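Hydrolase family protein (Deinococcus radiodurans R1, PDB 3CNH) is a predicted hydrolase of the haloacid dehalogenase-like superfamily, probably acting as a phosphatase. Local coordinates at residues Ala6-Trp20 / Met104-Arg118. Sequence-based numbering, arbitrary orientation. Where two conformers were deposited one is given.
Sequences ALFWDIGGVLLTNGW and MYSLNNEGRDLNEYR. With NA (sodium ion), chain C; PO4 (phosphate ion), chain D.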
ATOM      1  N   ALA A   6       8.661 -16.539  -2.940  1.00 33.83           N
ATOM      2  CA  ALA A   6       7.633 -15.636  -2.441  1.00 35.03           C
ATOM      3  C   ALA A   6       7.609 -14.339  -3.222  1.00 35.30           C
ATOM      4  O   ALA A   6       8.648 -13.862  -3.621  1.00 35.59           O
ATOM      5  CB  ALA A   6       7.898 -15.315  -0.999  1.00 33.99           C
ATOM      6  N   LEU A   7       6.400 -13.825  -3.447  1.00 34.05           N
ATOM      7  CA  LEU A   7       6.206 -12.475  -4.027  1.00 33.98           C
ATOM      8  C   LEU A   7       5.606 -11.566  -2.977  1.00 33.87           C
ATOM      9  O   LEU A   7       4.724 -11.944  -2.201  1.00 34.43           O
ATOM     10  CB  LEU A   7       5.295 -12.477  -5.263  1.00 33.61           C
ATOM     11  CG  LEU A   7       5.791 -13.162  -6.532  1.00 40.11           C
ATOM     12  CD1 LEU A   7       5.524 -14.602  -6.371  1.00 41.60           C
ATOM     13  CD2 LEU A   7       5.032 -12.569  -7.730  1.00 43.77           C
ATOM     14  N   PHE A   8       6.163 -10.360  -2.933  1.00 32.97           N
ATOM     15  CA  PHE A   8       5.729  -9.291  -2.047  1.00 33.72           C
ATOM     16  C   PHE A   8       5.170  -8.178  -2.918  1.00 35.52           C
ATOM     17  O   PHE A   8       5.823  -7.691  -3.843  1.00 35.53           O
ATOM     18  CB  PHE A   8       6.914  -8.765  -1.239  1.00 33.11           C
ATOM     19  CG  PHE A   8       7.456  -9.749  -0.237  1.00 34.17           C
ATOM     20  CD1 PHE A   8       8.334 -10.749  -0.632  1.00 37.75           C
ATOM     21  CD2 PHE A   8       7.093  -9.681   1.091  1.00 36.20           C
ATOM     22  CE1 PHE A   8       8.830 -11.671   0.289  1.00 40.84           C
ATOM     23  CE2 PHE A   8       7.573 -10.617   2.001  1.00 38.81           C
ATOM     24  CZ  PHE A   8       8.440 -11.588   1.601  1.00 39.51           C
ATOM     25  N   TRP A   9       3.947  -7.781  -2.587  1.00 34.66           N
ATOM     26  CA  TRP A   9       3.194  -6.819  -3.380  1.00 34.20           C
ATOM     27  C   TRP A   9       2.839  -5.531  -2.658  1.00 34.35           C
ATOM     28  O   TRP A   9       2.270  -5.505  -1.585  1.00 34.63           O
ATOM     29  CB  TRP A   9       1.855  -7.417  -3.866  1.00 33.24           C
ATOM     30  CG  TRP A   9       1.934  -8.530  -4.845  1.00 33.14           C
ATOM     31  CD1 TRP A   9       2.234  -9.843  -4.588  1.00 35.92           C
ATOM     32  CD2 TRP A   9       1.707  -8.443  -6.258  1.00 33.21           C
ATOM     33  NE1 TRP A   9       2.244 -10.563  -5.756  1.00 35.23           N
ATOM     34  CE2 TRP A   9       1.915  -9.733  -6.798  1.00 34.07           C
ATOM     35  CE3 TRP A   9       1.390  -7.399  -7.123  1.00 36.36           C
ATOM     36  CZ2 TRP A   9       1.763 -10.003  -8.156  1.00 36.11           C
ATOM     37  CZ3 TRP A   9       1.230  -7.666  -8.447  1.00 34.98           C
ATOM     38  CH2 TRP A   9       1.444  -8.953  -8.962  1.00 34.01           C
ATOM     39  N   ASP A  10       3.211  -4.471  -3.320  1.00 32.83           N
ATOM     40  CA  ASP A  10       2.721  -3.119  -3.005  1.00 34.08           C
ATOM     41  C   ASP A  10       1.227  -3.206  -3.357  1.00 33.57           C
ATOM     42  O   ASP A  10       0.817  -3.989  -4.253  1.00 34.12           O
ATOM     43  CB  ASP A  10       3.495  -2.172  -3.924  1.00 35.54           C
ATOM     44  CG  ASP A  10       3.141  -0.763  -3.819  1.00 44.74           C
ATOM     45  OD1 ASP A  10       2.734  -0.315  -2.755  1.00 38.08           O
ATOM     46  OD2 ASP A  10       3.374  -0.058  -4.871  1.00 43.39           O
ATOM     47  N   ILE A  11       0.410  -2.424  -2.662  1.00 33.47           N
ATOM     48  CA  ILE A  11      -1.034  -2.401  -2.979  1.00 32.81           C
ATOM     49  C   ILE A  11      -1.377  -1.143  -3.781  1.00 32.87           C
ATOM     50  O   ILE A  11      -1.761  -1.204  -4.933  1.00 32.64           O
ATOM     51  CB  ILE A  11      -1.912  -2.569  -1.766  1.00 32.32           C
ATOM     52  CG1 ILE A  11      -1.575  -3.908  -1.078  1.00 35.71           C
ATOM     53  CG2 ILE A  11      -3.410  -2.523  -2.147  1.00 35.84           C
ATOM     54  CD1 ILE A  11      -2.388  -4.206   0.183  1.00 34.61           C
ATOM     55  N   GLY A  12      -1.171   0.005  -3.166  1.00 33.90           N
ATOM     56  CA  GLY A  12      -1.458   1.288  -3.851  1.00 35.61           C
ATOM     57  C   GLY A  12      -0.597   1.535  -5.077  1.00 35.92           C
ATOM     58  O   GLY A  12       0.628   1.512  -4.990  1.00 38.55           O
ATOM     59  N   GLY A  13      -1.251   1.797  -6.191  1.00 35.32           N
ATOM     60  CA  GLY A  13      -0.609   2.033  -7.476  1.00 36.42           C
ATOM     61  C   GLY A  13      -0.241   0.783  -8.242  1.00 37.04           C
ATOM     62  O   GLY A  13       0.319   0.856  -9.346  1.00 37.90           O
ATOM     63  N   VAL A  14      -0.589  -0.352  -7.653  1.00 35.19           N
ATOM     64  CA  VAL A  14      -0.302  -1.662  -8.253  1.00 33.38           C
ATOM     65  C   VAL A  14      -1.592  -2.472  -8.375  1.00 32.89           C
ATOM     66  O   VAL A  14      -2.166  -2.623  -9.471  1.00 34.10           O
ATOM     67  CB  VAL A  14       0.796  -2.397  -7.469  1.00 34.17           C
ATOM     68  CG1 VAL A  14       1.069  -3.797  -8.003  1.00 31.33           C
ATOM     69  CG2 VAL A  14       2.114  -1.592  -7.507  1.00 35.95           C
ATOM     70  N   LEU A  15      -2.071  -2.937  -7.230  1.00 33.38           N
ATOM     71  CA  LEU A  15      -3.310  -3.735  -7.178  1.00 32.78           C
ATOM     72  C   LEU A  15      -4.566  -2.867  -7.187  1.00 32.38           C
ATOM     73  O   LEU A  15      -5.601  -3.196  -7.763  1.00 33.53           O
ATOM     74  CB  LEU A  15      -3.315  -4.613  -5.927  1.00 34.21           C
ATOM     75  CG  LEU A  15      -2.236  -5.707  -5.908  1.00 34.85           C
ATOM     76  CD1 LEU A  15      -2.152  -6.361  -4.525  1.00 35.11           C
ATOM     77  CD2 LEU A  15      -2.488  -6.724  -7.025  1.00 34.69           C
ATOM     78  N   LEU A  16      -4.443  -1.755  -6.505  1.00 31.98           N
ATOM     79  CA  LEU A  16      -5.512  -0.755  -6.374  1.00 32.56           C
ATOM     80  C   LEU A  16      -4.930   0.610  -6.604  1.00 34.44           C
ATOM     81  O   LEU A  16      -3.718   0.786  -6.683  1.00 33.93           O
ATOM     82  CB  LEU A  16      -6.105  -0.781  -4.955  1.00 34.06           C
ATOM     83  CG  LEU A  16      -6.624  -2.120  -4.368  1.00 31.76           C
ATOM     84  CD1 LEU A  16      -7.054  -1.930  -2.894  1.00 31.78           C
ATOM     85  CD2 LEU A  16      -7.737  -2.721  -5.212  1.00 32.92           C
ATOM     86  N   THR A  17      -5.821   1.579  -6.697  1.00 35.34           N
ATOM     87  CA  THR A  17      -5.385   2.976  -6.722  1.00 34.81           C
ATOM     88  C   THR A  17      -4.759   3.270  -5.358  1.00 34.50           C
ATOM     89  O   THR A  17      -4.889   2.505  -4.413  1.00 34.30           O
ATOM     90  CB  THR A  17      -6.574   3.950  -6.920  1.00 36.35           C
ATOM     91  OG1 THR A  17      -7.556   3.713  -5.900  1.00 36.40           O
ATOM     92  CG2 THR A  17      -7.180   3.775  -8.285  1.00 37.03           C
ATOM     93  N   ASN A  18      -4.039   4.374  -5.250  1.00 35.29           N
ATOM     94  CA  ASN A  18      -3.574   4.814  -3.928  1.00 36.44           C
ATOM     95  C   ASN A  18      -4.789   5.091  -3.056  1.00 37.71           C
ATOM     96  O   ASN A  18      -5.872   5.306  -3.566  1.00 40.95           O
ATOM     97  CB  ASN A  18      -2.702   6.041  -4.029  1.00 35.18           C
ATOM     98  CG  ASN A  18      -1.382   5.726  -4.678  1.00 41.80           C
ATOM     99  OD1 ASN A  18      -0.773   4.715  -4.355  1.00 43.28           O
ATOM    100  ND2 ASN A  18      -0.970   6.541  -5.625  1.00 44.23           N
ATOM    101  N   GLY A  19      -4.611   4.982  -1.759  1.00 37.57           N
ATOM    102  CA  GLY A  19      -5.732   5.171  -0.839  1.00 37.58           C
ATOM    103  C   GLY A  19      -5.988   6.605  -0.435  1.00 36.38           C
ATOM    104  O   GLY A  19      -7.118   7.021  -0.231  1.00 35.80           O
ATOM    105  N   TRP A  20      -4.919   7.369  -0.355  1.00 36.59           N
ATOM    106  CA  TRP A  20      -5.046   8.744   0.197  1.00 37.16           C
ATOM    107  C   TRP A  20      -3.878   9.614  -0.259  1.00 38.65           C
ATOM    108  O   TRP A  20      -3.143  10.197   0.517  1.00 37.20           O
ATOM    109  CB  TRP A  20      -5.156   8.617   1.717  1.00 38.15           C
ATOM    110  CG  TRP A  20      -5.671   9.829   2.463  1.00 32.56           C
ATOM    111  CD1 TRP A  20      -5.095  10.391   3.577  1.00 36.83           C
ATOM    112  CD2 TRP A  20      -6.850  10.582   2.204  1.00 31.94           C
ATOM    113  NE1 TRP A  20      -5.833  11.434   4.003  1.00 34.66           N
ATOM    114  CE2 TRP A  20      -6.932  11.579   3.200  1.00 32.82           C
ATOM    115  CE3 TRP A  20      -7.854  10.527   1.232  1.00 34.87           C
ATOM    116  CZ2 TRP A  20      -7.935  12.521   3.213  1.00 33.89           C
ATOM    117  CZ3 TRP A  20      -8.872  11.455   1.271  1.00 37.03           C
ATOM    118  CH2 TRP A  20      -8.903  12.447   2.250  1.00 37.92           C
HETATM  119  N   MSE A 104       2.276 -15.465  -1.737  1.00 32.94           N
HETATM  120  CA  MSE A 104       2.371 -14.027  -1.928  1.00 33.51           C
HETATM  121  C   MSE A 104       1.875 -13.277  -0.709  1.00 33.10           C
HETATM  122  O   MSE A 104       0.980 -13.714   0.006  1.00 33.18           O
HETATM  123  CB  MSE A 104       1.601 -13.621  -3.194  1.00 34.32           C
HETATM  124  CG  MSE A 104       1.887 -14.538  -4.361  1.00 33.79           C
HETATM  125 SE   MSE A 104       1.310 -13.860  -6.095  0.75 30.49          SE
HETATM  126  CE  MSE A 104      -0.410 -13.181  -5.504  1.00 32.60           C
ATOM    127  N   TYR A 105       2.457 -12.106  -0.516  1.00 31.97           N
ATOM    128  CA  TYR A 105       2.211 -11.285   0.670  1.00 32.12           C
ATOM    129  C   TYR A 105       2.200  -9.818   0.274  1.00 33.48           C
ATOM    130  O   TYR A 105       2.777  -9.454  -0.744  1.00 34.93           O
ATOM    131  CB  TYR A 105       3.374 -11.488   1.669  1.00 31.68           C
ATOM    132  CG  TYR A 105       3.714 -12.932   1.961  1.00 31.96           C
ATOM    133  CD1 TYR A 105       4.584 -13.633   1.158  1.00 34.87           C
ATOM    134  CD2 TYR A 105       3.151 -13.594   3.032  1.00 31.79           C
ATOM    135  CE1 TYR A 105       4.853 -14.981   1.404  1.00 32.22           C
ATOM    136  CE2 TYR A 105       3.434 -14.909   3.315  1.00 30.86           C
ATOM    137  CZ  TYR A 105       4.296 -15.614   2.495  1.00 30.94           C
ATOM    138  OH  TYR A 105       4.570 -16.956   2.750  1.00 31.73           O
ATOM    139  N   SER A 106       1.501  -8.992   1.044  1.00 32.21           N
ATOM    140  CA  SER A 106       1.630  -7.538   0.807  1.00 31.82           C
ATOM    141  C   SER A 106       2.822  -7.040   1.574  1.00 31.71           C
ATOM    142  O   SER A 106       3.207  -7.572   2.631  1.00 34.03           O
ATOM    143  CB  SER A 106       0.385  -6.702   1.195  1.00 32.97           C
ATOM    144  OG  SER A 106       0.364  -6.385   2.581  1.00 32.03           O
ATOM    145  N   LEU A 107       3.361  -5.955   1.050  1.00 31.98           N
ATOM    146  CA  LEU A 107       4.404  -5.174   1.746  1.00 31.85           C
ATOM    147  C   LEU A 107       4.086  -3.741   1.345  1.00 33.66           C
ATOM    148  O   LEU A 107       4.375  -3.319   0.227  1.00 34.75           O
ATOM    149  CB  LEU A 107       5.821  -5.604   1.353  1.00 32.59           C
ATOM    150  CG  LEU A 107       6.909  -4.978   2.214  1.00 35.49           C
ATOM    151  CD1 LEU A 107       6.865  -5.542   3.652  1.00 40.53           C
ATOM    152  CD2 LEU A 107       8.325  -5.166   1.660  1.00 42.22           C
ATOM    153  N   ASN A 108       3.365  -3.054   2.217  1.00 32.39           N
ATOM    154  CA  ASN A 108       2.723  -1.800   1.822  1.00 33.13           C
ATOM    155  C   ASN A 108       2.545  -0.836   2.936  1.00 32.54           C
ATOM    156  O   ASN A 108       2.574  -1.206   4.115  1.00 33.35           O
ATOM    157  CB  ASN A 108       1.329  -2.096   1.223  1.00 33.26           C
ATOM    158  CG  ASN A 108       0.304  -2.549   2.272  1.00 36.00           C
ATOM    159  OD1 ASN A 108       0.475  -3.574   2.941  1.00 34.43           O
ATOM    160  ND2 ASN A 108      -0.788  -1.780   2.402  1.00 33.81           N
ATOM    161  N   ASN A 109       2.475   0.424   2.535  1.00 32.41           N
ATOM    162  CA  ASN A 109       2.243   1.531   3.476  1.00 32.26           C
ATOM    163  C   ASN A 109       0.792   1.982   3.447  1.00 33.91           C
ATOM    164  O   ASN A 109       0.274   2.415   2.420  1.00 35.00           O
ATOM    165  CB  ASN A 109       3.093   2.744   3.117  1.00 32.47           C
ATOM    166  CG  ASN A 109       4.607   2.491   3.217  1.00 37.77           C
ATOM    167  OD1 ASN A 109       5.066   1.481   3.795  1.00 36.39           O
ATOM    168  ND2 ASN A 109       5.401   3.471   2.705  1.00 38.54           N
ATOM    169  N   GLU A 110       0.165   1.953   4.613  1.00 34.26           N
ATOM    170  CA  GLU A 110      -1.240   2.323   4.706  1.00 35.20           C
ATOM    171  C   GLU A 110      -1.691   2.336   6.138  1.00 33.38           C
ATOM    172  O   GLU A 110      -1.269   1.509   6.932  1.00 34.37           O
ATOM    173  CB  GLU A 110      -2.129   1.313   3.991  1.00 35.45           C
ATOM    174  CG  GLU A 110      -3.518   1.840   3.597  1.00 37.04           C
ATOM    175  CD  GLU A 110      -3.427   2.842   2.454  1.00 40.79           C
ATOM    176  OE1 GLU A 110      -3.100   2.421   1.340  1.00 44.17           O
ATOM    177  OE2 GLU A 110      -3.671   4.047   2.677  1.00 46.89           O
ATOM    178  N   GLY A 111      -2.490   3.349   6.469  1.00 32.93           N
ATOM    179  CA  GLY A 111      -3.153   3.380   7.754  1.00 34.17           C
ATOM    180  C   GLY A 111      -4.033   2.144   7.911  1.00 34.69           C
ATOM    181  O   GLY A 111      -4.530   1.567   6.947  1.00 34.60           O
ATOM    182  N   ARG A 112      -4.257   1.770   9.159  1.00 35.94           N
ATOM    183  CA  ARG A 112      -5.002   0.539   9.468  0.50 35.90           C
ATOM    184  C   ARG A 112      -6.416   0.499   8.899  1.00 35.50           C
ATOM    185  O   ARG A 112      -6.829  -0.486   8.289  1.00 36.68           O
ATOM    186  CB  ARG A 112      -5.065   0.323  10.992  0.50 37.09           C
ATOM    187  CG  ARG A 112      -5.808  -0.929  11.442  0.50 40.00           C
ATOM    188  CD  ARG A 112      -5.957  -0.892  12.973  0.50 46.28           C
ATOM    189  NE  ARG A 112      -6.954  -1.823  13.501  0.50 50.43           N
ATOM    190  CZ  ARG A 112      -6.804  -3.142  13.589  0.50 56.06           C
ATOM    191  NH1 ARG A 112      -5.720  -3.739  13.118  0.50 57.72           N
ATOM    192  NH2 ARG A 112      -7.775  -3.880  14.110  0.50 59.45           N
ATOM    193  N   ASP A 113      -7.164   1.567   9.131  1.00 35.33           N
ATOM    194  CA  ASP A 113      -8.565   1.556   8.737  0.50 35.28           C
ATOM    195  C   ASP A 113      -8.751   1.454   7.221  1.00 33.22           C
ATOM    196  O   ASP A 113      -9.499   0.575   6.723  1.00 34.22           O
ATOM    197  CB  ASP A 113      -9.307   2.740   9.366  0.50 34.92           C
ATOM    198  CG  ASP A 113      -9.323   2.674  10.888  0.50 41.73           C
ATOM    199  OD1 ASP A 113      -9.561   1.593  11.479  0.50 46.52           O
ATOM    200  OD2 ASP A 113      -9.069   3.719  11.491  0.50 49.86           O
ATOM    201  N   LEU A 114      -8.022   2.262   6.479  1.00 33.65           N
ATOM    202  CA  LEU A 114      -8.110   2.206   5.005  0.50 33.45           C
ATOM    203  C   LEU A 114      -7.569   0.888   4.512  1.00 33.65           C
ATOM    204  O   LEU A 114      -8.098   0.299   3.588  1.00 34.12           O
ATOM    205  CB  LEU A 114      -7.388   3.334   4.268  0.50 33.87           C
ATOM    206  CG  LEU A 114      -8.063   4.702   4.224  0.50 33.62           C
ATOM    207  CD1 LEU A 114      -7.206   5.687   3.396  0.50 30.04           C
ATOM    208  CD2 LEU A 114      -9.460   4.599   3.679  0.50 34.60           C
ATOM    209  N   ASN A 115      -6.521   0.415   5.142  1.00 33.70           N
ATOM    210  CA  ASN A 115      -5.913  -0.879   4.722  1.00 33.34           C
ATOM    211  C   ASN A 115      -6.939  -2.002   4.794  1.00 33.55           C
ATOM    212  O   ASN A 115      -7.170  -2.763   3.851  1.00 33.45           O
ATOM    213  CB  ASN A 115      -4.705  -1.246   5.607  1.00 32.33           C
ATOM    214  CG  ASN A 115      -3.814  -2.298   4.963  1.00 35.30           C
ATOM    215  OD1 ASN A 115      -3.422  -2.176   3.777  1.00 35.65           O
ATOM    216  ND2 ASN A 115      -3.444  -3.305   5.757  1.00 33.13           N
ATOM    217  N   GLU A 116      -7.632  -2.055   5.907  1.00 33.18           N
ATOM    218  CA  GLU A 116      -8.603  -3.151   6.180  1.00 35.07           C
ATOM    219  C   GLU A 116      -9.820  -3.010   5.285  1.00 34.73           C
ATOM    220  O   GLU A 116     -10.336  -3.990   4.780  1.00 35.05           O
ATOM    221  CB  GLU A 116      -8.861  -3.267   7.689  1.00 38.32           C
ATOM    222  CG  GLU A 116      -7.533  -3.828   8.264  1.00 41.86           C
ATOM    223  CD  GLU A 116      -7.503  -4.092   9.737  1.00 50.79           C
ATOM    224  OE1 GLU A 116      -8.480  -3.739  10.433  1.00 49.01           O
ATOM    225  OE2 GLU A 116      -6.463  -4.630  10.190  1.00 44.48           O
ATOM    226  N   TYR A 117     -10.228  -1.770   5.026  1.00 33.49           N
ATOM    227  CA  TYR A 117     -11.344  -1.528   4.098  1.00 33.67           C
ATOM    228  C   TYR A 117     -10.978  -2.027   2.704  1.00 32.62           C
ATOM    229  O   TYR A 117     -11.761  -2.661   2.008  1.00 33.23           O
ATOM    230  CB  TYR A 117     -11.707  -0.033   4.042  1.00 34.15           C
ATOM    231  CG  TYR A 117     -12.601   0.301   2.879  1.00 31.79           C
ATOM    232  CD1 TYR A 117     -13.980   0.200   2.994  1.00 34.62           C
ATOM    233  CD2 TYR A 117     -12.074   0.703   1.664  1.00 32.86           C
ATOM    234  CE1 TYR A 117     -14.812   0.484   1.928  1.00 35.73           C
ATOM    235  CE2 TYR A 117     -12.899   0.976   0.571  1.00 34.14           C
ATOM    236  CZ  TYR A 117     -14.276   0.875   0.726  1.00 35.06           C
ATOM    237  OH  TYR A 117     -15.121   1.165  -0.295  1.00 36.63           O
ATOM    238  N   ARG A 118      -9.746  -1.760   2.304  1.00 32.66           N
ATOM    239  CA  ARG A 118      -9.276  -2.115   0.944  1.00 32.90           C
ATOM    240  C   ARG A 118      -9.185  -3.629   0.798  1.00 33.40           C
ATOM    241  O   ARG A 118      -9.617  -4.211  -0.184  1.00 33.38           O
ATOM    242  CB  ARG A 118      -7.933  -1.420   0.647  1.00 32.62           C
ATOM    243  CG  ARG A 118      -8.152   0.070   0.320  1.00 33.71           C
ATOM    244  CD  ARG A 118      -6.953   0.943   0.631  1.00 35.35           C
ATOM    245  NE  ARG A 118      -5.747   0.659  -0.147  1.00 32.78           N
ATOM    246  CZ  ARG A 118      -5.450   1.228  -1.309  1.00 33.44           C
ATOM    247  NH1 ARG A 118      -6.322   1.999  -1.940  1.00 36.97           N
ATOM    248  NH2 ARG A 118      -4.284   0.933  -1.883  1.00 35.38           N
TER
HETATM  249 NA    NA C 200       2.753   2.218  -4.552  1.00 25.67          NA
HETATM  250  P   PO4 D 201       1.346   1.361  -0.780  0.75 27.09           P
HETATM  251  O1  PO4 D 201       2.597   0.991  -0.125  0.75 21.14           O
HETATM  252  O2  PO4 D 201       1.638   1.861  -2.200  0.75 26.60           O
HETATM  253  O3  PO4 D 201       0.212   0.326  -0.717  0.75 24.64           O
HETATM  254  O4  PO4 D 201       0.728   2.612  -0.156  0.75 28.79           O
HETATM  255  O   HOH W   1       1.827   4.341  -4.861  1.00 41.99           O
HETATM  256  O   HOH W   2      -2.217   3.562  -0.913  1.00 38.04           O
HETATM  257  O   HOH W   3       4.763   2.723  -3.669  1.00 25.51           O
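Arg118 reaches from helix 112-122 into the loop 10-20 and closes both terminal nitrogens on one acceptor, the carbonyl oxygen of Thr17. NH1 lies 2.9 Å and NH2 3.0 Å from Thr17 O, which sits in the guanidinium plane. Leu16 covers one face of that plane, its CD1 centred 3.8 Å above it, while Gly12 CA meets the edge near NH2. A bend at chi3 (64°) turns the group back over Leu16, and Ser85 OG takes a further hydrogen bond from NH1.

Beside it, Ile11 pushes CD1 against the amide of Asn108, 3.7 Å from ND2, and its CG2 branch against Arg118 NH2. The amide is held from both ends: ND2 donates to Asn115 OD1, and OD1 accepts from Ser106 OG and is also bonded to Thr133 OG1.

Behind these loops lie strand 6-9, the middle one of the parallel Rossmann-like sheet of the haloacid dehalogenase fold, and strand 103-108 beside it; the phosphate and sodium ion sit at the C-terminal ends of these strands, where this fold keeps its active site. Trp9 N donates to Tyr105 O, and Trp9 O receives Leu107 N from well above its carbonyl plane. On the face with Leu7 and Trp9, the selenium of Met104 comes obliquely to the indole in a Met-aromatic contact, 3.4 Å from Trp9 NE1, a buried N-H with no acceptor in the model. On the other face, Phe8 and Tyr105 are slid apart, planes at 29°, and barely overlap.

Where the strands end, the phosphate, probably from the crystallisation liquor, bridges the segments: Gly12 N donates to its O3, and Asn109 N gives O1 a nearly straight bond (174°). Asp10 OD2, Gly12 O and Asp166 bind the sodium ion together with phosphate O2 and two waters, while Lys141 pairs with Asp10 OD1 and also donates to the phosphate.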